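Levansucrase (Bacillus subtilis, PDB 1OYG) is a bacterial enzyme of the levansucrase and invertase family, with a single chain folded as a five-bladed beta-propeller. Local coordinates at residues P10-Y15 and N253-G258; T21-L26 and Y257-S262; Q170-A175 and G184-K189. All coordinates share one frame; numbering follows the deposited sequence.

Contact 1. Residues P10-Y15 and N253-G258; sequences PYKETY and NKAYYG
Asn253 brings its amide to the backbone of Glu13 and grips it twice: OD1 accepts from Glu13 N at 3.0 Å, and ND2 gives to a lone pair of Glu13 O at 2.9 Å, this acceptor lying almost in the amide plane. Asn253 CG points away from its own backbone N (chi1 -172°), which sets the amide alongside Glu13. OD1 also takes Ala255 N at 3.0 Å, from the face opposite to Glu13 N. ND2 has a further partner, a water 3.0 Å away that also binds Tyr11 OH and Tyr15 OH, so the rotation of the amide is well fixed. Asn253 lies over one face of the Tyr11 ring, CB 3.6 Å from CZ, the side chains crossing at about a right angle; the Tyr11 hydroxyl also bonds to the backbone O of Glu249. Lys254 N bonds to Tyr11 O at 2.9 Å, part of the single bridge of Tyr11 with Asn253, while its extended side chain passes Pro10. Ala255 rests its CB against Glu13 O, 3.4 Å off. Tyr256 brings OH to 3.5 Å from Tyr15 CE2. What results is an Asx turn at Asn253 leading into the 3-10 segment 254-256, with the same amide holding the N-terminal arm.

Contact 2. Residues T21-L26 and Y257-S262; sequences TRHDML and YGKSTS
The N-terminal end of helix 22-26 docks on the loop that enters helix 261-273, with Arg22 and His23 lying against Tyr257 and Lys259. A helix start has N-H groups with no carbonyl of their own helix to meet, and here they find acceptors in turn. His23 N bonds to Tyr257 O at 3.0 Å. Thr21 sits at the N-cap, where OG1 accepts a weak bond from Asp24 N, while its CB packs 3.5 Å from Tyr257 O.

Two side-chain pairs flank this backbone bond. Arg22 runs beside Tyr257 in the same direction and lays CD over one ring face, 4.0 Å from the centroid, in a CH-pi contact. Beyond CD the bend at chi3 (71°) turns the guanidinium off the ring, leaving the two planes 52° apart, and all three of its nitrogens are bonded: NE in a salt bridge to Glu267, NH1 to Thr310 OG1 and NH2 to the backbone O of Thr339. Tyr257 meets Phe264 edge to face. In the second pair the imidazole of His23 meets the aliphatic chain of Lys259 obliquely: His23 CD2 is 3.3 Å from Lys259 CB, and His23 NE2 3.5 Å from Lys259 CD. The bend of Lys259 at chi2 (53°) takes its chain past the CD2-NE2 side of the ring, and Phe263 meets the same ring edge to face.

Lys259 NZ ends 4.3 Å from His23 NE2 without touching it. That positive charge would tend to disfavour a protonated imidazole, as would the nearby helix N-terminus, whereas Asp24 OD1, in plane at the ring edge, could work the other way; the charge of the ring is not visible in the model.

Contact 3. Residues Q170-A175 and G184-K189; sequences QVNVSA and GVEDYK
Glu186 and Gln170 are bound through their backbones in both directions: Gln170 N gives to Glu186 O at 2.9 Å, and Glu186 N returns a bond to Gln170 O at 3.0 Å. Two residues along, Asn172 N reaches Gly184 O at 2.9 Å. Between these hydrogen-bonded pairs lies the non-hydrogen-bonded pair Val171 and Val185, where Val185 CA lies 3.2 Å from Gln170 O in a CA-H...O contact.

On the face that carries Gln170, Asn172 and Glu186 the side chains make a polar chain of their own. Asn172 ND2 gives to Glu186 OE1 at 3.0 Å, meeting it on the anti side with the amide and carboxylate planes nearly perpendicular (88°). Gln170 NE2 in turn donates to Asn172 OD1 at 2.9 Å, close to the plane of both amides, so Asn172 is held at both ends. Gln170 also lies alongside Glu186, with Gln170 NE2 3.5 Å from Glu186 CD. With CG of Glu186 set between its backbone N and carbonyl carbon (chi1 64°), the extended chain swings alongside Gln170 and OE1 reaches Asn172 ND2.

All this belongs to the antiparallel beta hairpin of strands 163-175 and 180-192, the latter the outermost strand of its sheet within the chain. The opposite face holds Val171, which packs on Ile149 and Leu151 of the neighbouring strand and on Ile182 of the hairpin partner.

Past Glu186 the strand turns a corner at Asp187. There Lys189 NZ forms a salt bridge to Asp187 OD1 at 2.7 Å, and Arg150 forms another to OD2. Tyr188, the next residue along the chain after Asp187, stacks on Phe117 and bonds through its hydroxyl to that of Tyr153.

Contacts 1 and 2 form one continuous patch: their centres are about 10 Å apart, they share Tyr257 and Gly258, and both pin the N-terminal part of the chain to the loop before helix 261-273. Two probable hydrogen bonds stitch them together, between Lys254 NZ and Thr261 OG1 at 2.8 Å and between Tyr256 O and Arg22 N at 3.0 Å. A bound calcium ion lies about 11 Å from the side chain of Tyr256 and about 13 Å from that of Arg22, in contact with neither. Contact 3 sits on the opposite side of the chain's centre, about 45 Å from contact 1 and about 47 Å from contact 2 between centres, in the sequence loop each closes.

Contact 1. Residues P10-Y15 and N253-G258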
ATOM      1  N   PRO A  10      23.681  10.517  21.730  1.00  7.46           N
ATOM      2  CA  PRO A  10      22.257  10.748  21.462  1.00  6.95           C
ATOM      3  C   PRO A  10      21.993  12.129  20.864  1.00  6.50           C
ATOM      4  O   PRO A  10      22.668  13.101  21.208  1.00  6.50           O
ATOM      5  CB  PRO A  10      21.615  10.634  22.848  1.00  6.88           C
ATOM      6  CG  PRO A  10      22.564   9.814  23.635  1.00  7.19           C
ATOM      7  CD  PRO A  10      23.921  10.220  23.155  1.00  7.49           C
ATOM      8  N   TYR A  11      21.032  12.194  19.953  1.00  5.81           N
ATOM      9  CA  TYR A  11      20.568  13.455  19.387  1.00  5.46           C
ATOM     10  C   TYR A  11      19.074  13.357  19.105  1.00  5.31           C
ATOM     11  O   TYR A  11      18.466  12.315  19.332  1.00  5.24           O
ATOM     12  CB  TYR A  11      21.340  13.784  18.106  1.00  5.28           C
ATOM     13  CG  TYR A  11      21.173  12.767  16.990  1.00  5.03           C
ATOM     14  CD1 TYR A  11      20.333  13.019  15.910  1.00  4.76           C
ATOM     15  CD2 TYR A  11      21.863  11.558  17.016  1.00  4.39           C
ATOM     16  CE1 TYR A  11      20.179  12.089  14.885  1.00  4.72           C
ATOM     17  CE2 TYR A  11      21.715  10.621  15.997  1.00  4.33           C
ATOM     18  CZ  TYR A  11      20.879  10.895  14.931  1.00  4.52           C
ATOM     19  OH  TYR A  11      20.733   9.968  13.925  1.00  5.71           O
ATOM     20  N   LYS A  12      18.481  14.445  18.630  1.00  5.33           N
ATOM     21  CA  LYS A  12      17.077  14.435  18.240  1.00  5.24           C
ATOM     22  C   LYS A  12      16.868  15.256  16.979  1.00  5.04           C
ATOM     23  O   LYS A  12      17.181  16.444  16.944  1.00  5.58           O
ATOM     24  CB  LYS A  12      16.198  14.975  19.366  1.00  5.44           C
ATOM     25  CG  LYS A  12      14.712  14.863  19.084  1.00  6.61           C
ATOM     26  CD  LYS A  12      13.895  15.067  20.342  1.00  7.82           C
ATOM     27  CE  LYS A  12      12.415  15.163  20.039  1.00  9.04           C
ATOM     28  NZ  LYS A  12      11.694  15.860  21.136  1.00 10.36           N
ATOM     29  N   GLU A  13      16.338  14.609  15.946  1.00  4.41           N
ATOM     30  CA  GLU A  13      16.061  15.266  14.676  1.00  4.15           C
ATOM     31  C   GLU A  13      14.841  14.618  14.032  1.00  4.00           C
ATOM     32  O   GLU A  13      14.866  13.434  13.691  1.00  3.82           O
ATOM     33  CB  GLU A  13      17.277  15.158  13.752  1.00  4.10           C
ATOM     34  CG  GLU A  13      17.112  15.852  12.409  1.00  4.20           C
ATOM     35  CD  GLU A  13      16.704  17.307  12.548  1.00  4.26           C
ATOM     36  OE1 GLU A  13      17.542  18.120  12.999  1.00  6.07           O
ATOM     37  OE2 GLU A  13      15.548  17.641  12.221  1.00  4.29           O
ATOM     38  N   THR A  14      13.776  15.398  13.870  1.00  3.98           N
ATOM     39  CA  THR A  14      12.544  14.908  13.256  1.00  4.13           C
ATOM     40  C   THR A  14      12.541  15.070  11.743  1.00  3.97           C
ATOM     41  O   THR A  14      11.685  14.505  11.075  1.00  3.82           O
ATOM     42  CB  THR A  14      11.316  15.653  13.810  1.00  4.23           C
ATOM     43  OG1 THR A  14      11.394  17.047  13.466  1.00  5.39           O
ATOM     44  CG2 THR A  14      11.283  15.624  15.330  1.00  4.81           C
ATOM     45  N   TYR A  15      13.471  15.865  11.217  1.00  3.75           N
ATOM     46  CA  TYR A  15      13.517  16.220   9.789  1.00  3.72           C
ATOM     47  C   TYR A  15      12.221  16.879   9.296  1.00  3.85           C
ATOM     48  O   TYR A  15      11.943  16.903   8.099  1.00  4.32           O
ATOM     49  CB  TYR A  15      13.885  15.001   8.930  1.00  3.53           C
ATOM     50  CG  TYR A  15      15.186  14.370   9.360  1.00  3.03           C
ATOM     51  CD1 TYR A  15      16.403  14.898   8.945  1.00  3.32           C
ATOM     52  CD2 TYR A  15      15.201  13.272  10.213  1.00  3.17           C
ATOM     53  CE1 TYR A  15      17.601  14.335   9.349  1.00  3.63           C
ATOM     54  CE2 TYR A  15      16.396  12.704  10.627  1.00  3.27           C
ATOM     55  CZ  TYR A  15      17.593  13.241  10.199  1.00  3.70           C
ATOM     56  OH  TYR A  15      18.780  12.683  10.608  1.00  4.32           O
ATOM     57  N   ASN A 253      18.873   8.471  17.409  1.00  2.67           N
ATOM     58  CA  ASN A 253      17.944   9.575  17.182  1.00  2.66           C
ATOM     59  C   ASN A 253      16.672   9.378  17.996  1.00  2.69           C
ATOM     60  O   ASN A 253      15.864   8.504  17.694  1.00  2.69           O
ATOM     61  CB  ASN A 253      17.595   9.683  15.698  1.00  2.56           C
ATOM     62  CG  ASN A 253      16.781  10.925  15.375  1.00  2.82           C
ATOM     63  OD1 ASN A 253      16.254  11.591  16.270  1.00  2.79           O
ATOM     64  ND2 ASN A 253      16.678  11.245  14.093  1.00  2.82           N
ATOM     65  N   LYS A 254      16.500  10.209  19.021  1.00  2.93           N
ATOM     66  CA  LYS A 254      15.374  10.104  19.944  1.00  3.03           C
ATOM     67  C   LYS A 254      14.011  10.255  19.268  1.00  2.90           C
ATOM     68  O   LYS A 254      13.017   9.769  19.788  1.00  2.96           O
ATOM     69  CB  LYS A 254      15.499  11.152  21.054  1.00  3.26           C
ATOM     70  CG  LYS A 254      16.687  10.943  21.975  1.00  3.78           C
ATOM     71  CD  LYS A 254      16.684  11.921  23.141  1.00  5.15           C
ATOM     72  CE  LYS A 254      17.997  11.866  23.902  1.00  5.91           C
ATOM     73  NZ  LYS A 254      18.016  12.788  25.073  1.00  6.49           N
ATOM     74  N   ALA A 255      13.965  10.927  18.120  1.00  2.82           N
ATOM     75  CA  ALA A 255      12.714  11.116  17.379  1.00  2.82           C
ATOM     76  C   ALA A 255      12.060   9.793  16.974  1.00  2.69           C
ATOM     77  O   ALA A 255      10.850   9.730  16.779  1.00  3.32           O
ATOM     78  CB  ALA A 255      12.949  11.976  16.142  1.00  2.92           C
ATOM     79  N   TYR A 256      12.864   8.744  16.842  1.00  2.71           N
ATOM     80  CA  TYR A 256      12.362   7.434  16.438  1.00  2.36           C
ATOM     81  C   TYR A 256      11.830   6.619  17.609  1.00  2.45           C
ATOM     82  O   TYR A 256      11.226   5.578  17.404  1.00  2.35           O
ATOM     83  CB  TYR A 256      13.468   6.653  15.729  1.00  2.07           C
ATOM     84  CG  TYR A 256      14.078   7.372  14.540  1.00  2.00           C
ATOM     85  CD1 TYR A 256      13.333   8.262  13.765  1.00  2.00           C
ATOM     86  CD2 TYR A 256      15.403   7.154  14.187  1.00  2.00           C
ATOM     87  CE1 TYR A 256      13.895   8.910  12.677  1.00  2.00           C
ATOM     88  CE2 TYR A 256      15.975   7.803  13.100  1.00  2.00           C
ATOM     89  CZ  TYR A 256      15.213   8.678  12.350  1.00  2.00           C
ATOM     90  OH  TYR A 256      15.753   9.321  11.264  1.00  2.26           O
ATOM     91  N   TYR A 257      12.059   7.100  18.826  1.00  2.51           N
ATOM     92  CA  TYR A 257      11.662   6.403  20.046  1.00  2.75           C
ATOM     93  C   TYR A 257      10.404   7.007  20.668  1.00  3.22           C
ATOM     94  O   TYR A 257       9.483   6.285  21.037  1.00  3.36           O
ATOM     95  CB  TYR A 257      12.815   6.439  21.049  1.00  2.58           C
ATOM     96  CG  TYR A 257      14.002   5.598  20.633  1.00  2.23           C
ATOM     97  CD1 TYR A 257      14.246   4.368  21.231  1.00  2.53           C
ATOM     98  CD2 TYR A 257      14.879   6.029  19.638  1.00  2.03           C
ATOM     99  CE1 TYR A 257      15.334   3.587  20.854  1.00  2.78           C
ATOM    100  CE2 TYR A 257      15.972   5.258  19.259  1.00  2.73           C
ATOM    101  CZ  TYR A 257      16.191   4.036  19.876  1.00  2.50           C
ATOM    102  OH  TYR A 257      17.269   3.256  19.514  1.00  3.44           O
ATOM    103  N   GLY A 258      10.374   8.329  20.786  1.00  3.73           N
ATOM    104  CA  GLY A 258       9.268   9.023  21.425  1.00  4.30           C
ATOM    105  C   GLY A 258       9.251   8.845  22.932  1.00  4.67           C
ATOM    106  O   GLY A 258      10.214   8.352  23.520  1.00  4.96           O
TER
HETATM  107  O   HOH W   1      18.770  10.430  12.115  1.00 10.99           O

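Contact 2. Residues T21-L26 and Y257-S262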
ATOM      1  N   THR A  21       6.879   5.663  15.946  1.00  3.93           N
ATOM      2  CA  THR A  21       7.868   5.563  17.016  1.00  3.90           C
ATOM      3  C   THR A  21       7.827   4.219  17.714  1.00  3.73           C
ATOM      4  O   THR A  21       6.804   3.540  17.730  1.00  3.87           O
ATOM      5  CB  THR A  21       7.675   6.669  18.072  1.00  4.12           C
ATOM      6  OG1 THR A  21       6.439   6.475  18.767  1.00  4.30           O
ATOM      7  CG2 THR A  21       7.560   8.047  17.433  1.00  4.59           C
ATOM      8  N   ARG A  22       8.944   3.865  18.334  1.00  3.56           N
ATOM      9  CA  ARG A  22       9.048   2.606  19.047  1.00  3.47           C
ATOM     10  C   ARG A  22       8.080   2.569  20.222  1.00  3.75           C
ATOM     11  O   ARG A  22       7.497   1.530  20.509  1.00  3.62           O
ATOM     12  CB  ARG A  22      10.478   2.394  19.537  1.00  3.29           C
ATOM     13  CG  ARG A  22      11.502   2.305  18.414  1.00  2.79           C
ATOM     14  CD  ARG A  22      12.857   1.824  18.861  1.00  3.04           C
ATOM     15  NE  ARG A  22      12.848   0.407  19.212  1.00  2.85           N
ATOM     16  CZ  ARG A  22      12.909  -0.587  18.334  1.00  2.84           C
ATOM     17  NH1 ARG A  22      13.012  -0.345  17.036  1.00  2.84           N
ATOM     18  NH2 ARG A  22      12.885  -1.841  18.763  1.00  3.81           N
ATOM     19  N   HIS A  23       7.902   3.700  20.898  1.00  4.13           N
ATOM     20  CA  HIS A  23       7.017   3.730  22.055  1.00  4.47           C
ATOM     21  C   HIS A  23       5.585   3.402  21.644  1.00  4.17           C
ATOM     22  O   HIS A  23       4.904   2.639  22.326  1.00  4.23           O
ATOM     23  CB  HIS A  23       7.047   5.082  22.768  1.00  4.74           C
ATOM     24  CG  HIS A  23       6.047   5.185  23.878  1.00  6.98           C
ATOM     25  ND1 HIS A  23       4.725   5.507  23.657  1.00  9.92           N
ATOM     26  CD2 HIS A  23       6.165   4.972  25.210  1.00  9.68           C
ATOM     27  CE1 HIS A  23       4.076   5.509  24.808  1.00 10.26           C
ATOM     28  NE2 HIS A  23       4.927   5.189  25.766  1.00 10.56           N
ATOM     29  N   ASP A  24       5.129   3.979  20.536  1.00  4.12           N
ATOM     30  CA  ASP A  24       3.765   3.740  20.072  1.00  4.06           C
ATOM     31  C   ASP A  24       3.576   2.282  19.666  1.00  3.86           C
ATOM     32  O   ASP A  24       2.596   1.655  20.056  1.00  4.07           O
ATOM     33  CB  ASP A  24       3.404   4.685  18.921  1.00  4.11           C
ATOM     34  CG  ASP A  24       3.211   6.126  19.381  1.00  4.89           C
ATOM     35  OD1 ASP A  24       3.149   6.374  20.607  1.00  7.50           O
ATOM     36  OD2 ASP A  24       3.117   7.080  18.586  1.00  6.27           O
ATOM     37  N   MET A  25       4.531   1.738  18.915  1.00  3.85           N
ATOM     38  CA  MET A  25       4.441   0.355  18.455  1.00  3.83           C
ATOM     39  C   MET A  25       4.450  -0.637  19.620  1.00  3.61           C
ATOM     40  O   MET A  25       3.814  -1.678  19.545  1.00  3.65           O
ATOM     41  CB  MET A  25       5.591   0.026  17.493  1.00  3.91           C
ATOM     42  CG  MET A  25       5.564   0.789  16.177  1.00  4.59           C
ATOM     43  SD  MET A  25       4.085   0.538  15.182  1.00  5.48           S
ATOM     44  CE  MET A  25       4.218  -1.172  14.760  1.00  7.09           C
ATOM     45  N   LEU A  26       5.156  -0.307  20.700  1.00  3.66           N
ATOM     46  CA  LEU A  26       5.238  -1.199  21.854  1.00  3.85           C
ATOM     47  C   LEU A  26       3.893  -1.381  22.556  1.00  3.88           C
ATOM     48  O   LEU A  26       3.700  -2.367  23.265  1.00  4.26           O
ATOM     49  CB  LEU A  26       6.275  -0.689  22.866  1.00  3.72           C
ATOM     50  CG  LEU A  26       7.740  -1.033  22.577  1.00  4.10           C
ATOM     51  CD1 LEU A  26       8.653  -0.216  23.478  1.00  4.74           C
ATOM     52  CD2 LEU A  26       8.001  -2.527  22.760  1.00  3.63           C
ATOM     53  N   TYR A 257      12.059   7.100  18.826  1.00  2.51           N
ATOM     54  CA  TYR A 257      11.662   6.403  20.046  1.00  2.75           C
ATOM     55  C   TYR A 257      10.404   7.007  20.668  1.00  3.22           C
ATOM     56  O   TYR A 257       9.483   6.285  21.037  1.00  3.36           O
ATOM     57  CB  TYR A 257      12.815   6.439  21.049  1.00  2.58           C
ATOM     58  CG  TYR A 257      14.002   5.598  20.633  1.00  2.23           C
ATOM     59  CD1 TYR A 257      14.246   4.368  21.231  1.00  2.53           C
ATOM     60  CD2 TYR A 257      14.879   6.029  19.638  1.00  2.03           C
ATOM     61  CE1 TYR A 257      15.334   3.587  20.854  1.00  2.78           C
ATOM     62  CE2 TYR A 257      15.972   5.258  19.259  1.00  2.73           C
ATOM     63  CZ  TYR A 257      16.191   4.036  19.876  1.00  2.50           C
ATOM     64  OH  TYR A 257      17.269   3.256  19.514  1.00  3.44           O
ATOM     65  N   GLY A 258      10.374   8.329  20.786  1.00  3.73           N
ATOM     66  CA  GLY A 258       9.268   9.023  21.425  1.00  4.30           C
ATOM     67  C   GLY A 258       9.251   8.845  22.932  1.00  4.67           C
ATOM     68  O   GLY A 258      10.214   8.352  23.520  1.00  4.96           O
ATOM     69  N   LYS A 259       8.143   9.265  23.543  1.00  5.23           N
ATOM     70  CA  LYS A 259       7.892   9.185  24.991  1.00  5.43           C
ATOM     71  C   LYS A 259       8.744  10.123  25.852  1.00  5.28           C
ATOM     72  O   LYS A 259       8.226  11.089  26.406  1.00  5.86           O
ATOM     73  CB  LYS A 259       8.004   7.742  25.507  1.00  5.74           C
ATOM     74  CG  LYS A 259       7.573   7.532  26.974  1.00  6.73           C
ATOM     75  CD  LYS A 259       6.170   8.069  27.274  1.00  7.87           C
ATOM     76  CE  LYS A 259       5.721   7.706  28.679  1.00  8.99           C
ATOM     77  NZ  LYS A 259       4.284   8.021  28.904  1.00 10.22           N
ATOM     78  N   SER A 260      10.035   9.829  25.982  1.00  4.82           N
ATOM     79  CA  SER A 260      10.916  10.565  26.894  1.00  4.18           C
ATOM     80  C   SER A 260      12.369  10.142  26.710  1.00  3.70           C
ATOM     81  O   SER A 260      12.645   9.145  26.054  1.00  3.38           O
ATOM     82  CB  SER A 260      10.515  10.296  28.342  1.00  4.55           C
ATOM     83  OG  SER A 260      10.804   8.954  28.693  1.00  4.20           O
ATOM     84  N   THR A 261      13.296  10.880  27.311  1.00  3.19           N
ATOM     85  CA  THR A 261      14.704  10.484  27.266  1.00  3.18           C
ATOM     86  C   THR A 261      14.922   9.211  28.071  1.00  3.11           C
ATOM     87  O   THR A 261      15.734   8.382  27.686  1.00  2.89           O
ATOM     88  CB  THR A 261      15.627  11.616  27.745  1.00  3.23           C
ATOM     89  OG1 THR A 261      15.723  12.610  26.721  1.00  3.40           O
ATOM     90  CG2 THR A 261      17.078  11.130  27.923  1.00  3.30           C
ATOM     91  N   SER A 262      14.184   9.043  29.165  1.00  3.08           N
ATOM     92  CA  SER A 262      14.271   7.826  29.972  1.00  3.30           C
ATOM     93  C   SER A 262      13.924   6.604  29.128  1.00  3.01           C
ATOM     94  O   SER A 262      14.616   5.587  29.176  1.00  2.78           O
ATOM     95  CB  SER A 262      13.327   7.905  31.176  1.00  3.41           C
ATOM     96  OG  SER A 262      13.467   6.764  32.004  1.00  5.56           O
TER

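Contact 3. Residues Q170-A175 and G184-K189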
ATOM      1  N   GLN A 170      -2.249   5.878 -19.503  1.00  2.20           N
ATOM      2  CA  GLN A 170      -3.680   5.959 -19.747  1.00  2.32           C
ATOM      3  C   GLN A 170      -4.116   4.651 -20.385  1.00  2.20           C
ATOM      4  O   GLN A 170      -3.498   4.188 -21.337  1.00  2.04           O
ATOM      5  CB  GLN A 170      -4.006   7.119 -20.673  1.00  2.52           C
ATOM      6  CG  GLN A 170      -5.458   7.153 -21.120  1.00  2.47           C
ATOM      7  CD  GLN A 170      -5.788   8.420 -21.862  1.00  2.98           C
ATOM      8  OE1 GLN A 170      -5.677   9.510 -21.305  1.00  3.34           O
ATOM      9  NE2 GLN A 170      -6.170   8.289 -23.127  1.00  3.67           N
ATOM     10  N   VAL A 171      -5.185   4.065 -19.860  1.00  2.13           N
ATOM     11  CA  VAL A 171      -5.732   2.817 -20.375  1.00  2.40           C
ATOM     12  C   VAL A 171      -6.963   3.156 -21.203  1.00  2.57           C
ATOM     13  O   VAL A 171      -7.935   3.701 -20.684  1.00  2.57           O
ATOM     14  CB  VAL A 171      -6.120   1.845 -19.236  1.00  2.58           C
ATOM     15  CG1 VAL A 171      -6.446   0.462 -19.806  1.00  3.35           C
ATOM     16  CG2 VAL A 171      -5.001   1.747 -18.206  1.00  2.58           C
ATOM     17  N   ASN A 172      -6.894   2.864 -22.499  1.00  2.86           N
ATOM     18  CA  ASN A 172      -7.983   3.136 -23.430  1.00  2.99           C
ATOM     19  C   ASN A 172      -8.953   1.969 -23.436  1.00  3.44           C
ATOM     20  O   ASN A 172      -8.573   0.849 -23.749  1.00  3.39           O
ATOM     21  CB  ASN A 172      -7.424   3.396 -24.831  1.00  3.08           C
ATOM     22  CG  ASN A 172      -6.557   4.637 -24.879  1.00  3.41           C
ATOM     23  OD1 ASN A 172      -6.826   5.614 -24.181  1.00  4.27           O
ATOM     24  ND2 ASN A 172      -5.501   4.600 -25.684  1.00  4.54           N
ATOM     25  N   VAL A 173     -10.198   2.242 -23.058  1.00  4.05           N
ATOM     26  CA  VAL A 173     -11.211   1.209 -22.867  1.00  4.71           C
ATOM     27  C   VAL A 173     -12.527   1.599 -23.533  1.00  5.41           C
ATOM     28  O   VAL A 173     -13.097   2.648 -23.221  1.00  6.60           O
ATOM     29  CB  VAL A 173     -11.464   0.969 -21.359  1.00  4.62           C
ATOM     30  CG1 VAL A 173     -12.573  -0.063 -21.137  1.00  4.89           C
ATOM     31  CG2 VAL A 173     -10.181   0.533 -20.665  1.00  4.47           C
ATOM     32  N   SER A 174     -13.005   0.747 -24.436  1.00  5.54           N
ATOM     33  CA  SER A 174     -14.316   0.919 -25.057  1.00  5.92           C
ATOM     34  C   SER A 174     -15.398   0.279 -24.201  1.00  5.89           C
ATOM     35  O   SER A 174     -15.211  -0.815 -23.669  1.00  6.12           O
ATOM     36  CB  SER A 174     -14.338   0.278 -26.442  1.00  5.93           C
ATOM     37  OG  SER A 174     -13.456   0.948 -27.321  1.00  7.63           O
ATOM     38  N   ALA A 175     -16.531   0.966 -24.080  1.00  6.01           N
ATOM     39  CA  ALA A 175     -17.643   0.500 -23.262  1.00  6.12           C
ATOM     40  C   ALA A 175     -18.887   0.256 -24.105  1.00  6.26           C
ATOM     41  O   ALA A 175     -19.238   1.065 -24.966  1.00  6.81           O
ATOM     42  CB  ALA A 175     -17.949   1.514 -22.172  1.00  6.11           C
ATOM     43  N   GLY A 184      -5.826  -0.610 -25.676  1.00  3.74           N
ATOM     44  CA  GLY A 184      -4.403  -0.350 -25.588  1.00  3.37           C
ATOM     45  C   GLY A 184      -4.115   0.713 -24.554  1.00  3.28           C
ATOM     46  O   GLY A 184      -4.998   1.103 -23.797  1.00  3.25           O
ATOM     47  N   VAL A 185      -2.871   1.170 -24.524  1.00  2.97           N
ATOM     48  CA  VAL A 185      -2.451   2.222 -23.614  1.00  2.94           C
ATOM     49  C   VAL A 185      -1.749   3.341 -24.370  1.00  2.62           C
ATOM     50  O   VAL A 185      -1.308   3.171 -25.507  1.00  3.11           O
ATOM     51  CB  VAL A 185      -1.519   1.690 -22.490  1.00  2.97           C
ATOM     52  CG1 VAL A 185      -2.208   0.586 -21.697  1.00  3.31           C
ATOM     53  CG2 VAL A 185      -0.183   1.200 -23.056  1.00  3.05           C
ATOM     54  N   GLU A 186      -1.664   4.494 -23.721  1.00  2.50           N
ATOM     55  CA  GLU A 186      -0.880   5.610 -24.224  1.00  2.62           C
ATOM     56  C   GLU A 186      -0.348   6.415 -23.045  1.00  2.51           C
ATOM     57  O   GLU A 186      -0.678   6.134 -21.894  1.00  2.81           O
ATOM     58  CB  GLU A 186      -1.711   6.484 -25.164  1.00  2.77           C
ATOM     59  CG  GLU A 186      -2.893   7.182 -24.520  1.00  3.17           C
ATOM     60  CD  GLU A 186      -3.713   7.952 -25.535  1.00  4.78           C
ATOM     61  OE1 GLU A 186      -4.433   7.306 -26.318  1.00  6.00           O
ATOM     62  OE2 GLU A 186      -3.625   9.200 -25.565  1.00  7.28           O
ATOM     63  N   ASP A 187       0.490   7.402 -23.337  1.00  2.83           N
ATOM     64  CA  ASP A 187       1.108   8.228 -22.306  1.00  2.71           C
ATOM     65  C   ASP A 187       1.700   7.368 -21.193  1.00  2.69           C
ATOM     66  O   ASP A 187       1.494   7.619 -20.001  1.00  2.70           O
ATOM     67  CB  ASP A 187       0.089   9.227 -21.761  1.00  2.81           C
ATOM     68  CG  ASP A 187       0.741  10.397 -21.062  1.00  3.85           C
ATOM     69  OD1 ASP A 187       1.816  10.852 -21.513  1.00  4.40           O
ATOM     70  OD2 ASP A 187       0.242  10.926 -20.051  1.00  4.52           O
ATOM     71  N   TYR A 188       2.437   6.347 -21.627  1.00  2.68           N
ATOM     72  CA  TYR A 188       3.001   5.306 -20.781  1.00  2.27           C
ATOM     73  C   TYR A 188       4.441   5.680 -20.462  1.00  2.42           C
ATOM     74  O   TYR A 188       5.299   5.663 -21.343  1.00  2.08           O
ATOM     75  CB  TYR A 188       2.946   3.987 -21.558  1.00  2.36           C
ATOM     76  CG  TYR A 188       3.318   2.721 -20.816  1.00  2.00           C
ATOM     77  CD1 TYR A 188       3.429   2.677 -19.428  1.00  2.47           C
ATOM     78  CD2 TYR A 188       3.536   1.543 -21.524  1.00  2.00           C
ATOM     79  CE1 TYR A 188       3.761   1.506 -18.780  1.00  2.00           C
ATOM     80  CE2 TYR A 188       3.867   0.369 -20.883  1.00  2.00           C
ATOM     81  CZ  TYR A 188       3.974   0.351 -19.512  1.00  2.04           C
ATOM     82  OH  TYR A 188       4.294  -0.822 -18.874  1.00  2.99           O
ATOM     83  N   LYS A 189       4.707   6.036 -19.210  1.00  2.43           N
ATOM     84  CA  LYS A 189       5.986   6.650 -18.866  1.00  2.52           C
ATOM     85  C   LYS A 189       6.364   6.510 -17.398  1.00  2.87           C
ATOM     86  O   LYS A 189       5.510   6.517 -16.523  1.00  2.45           O
ATOM     87  CB  LYS A 189       5.953   8.136 -19.237  1.00  2.81           C
ATOM     88  CG  LYS A 189       4.822   8.932 -18.584  1.00  3.29           C
ATOM     89  CD  LYS A 189       4.565  10.253 -19.298  1.00  3.61           C
ATOM     90  CE  LYS A 189       3.432  11.021 -18.635  1.00  4.13           C
ATOM     91  NZ  LYS A 189       3.002  12.193 -19.436  1.00  4.40           N
TER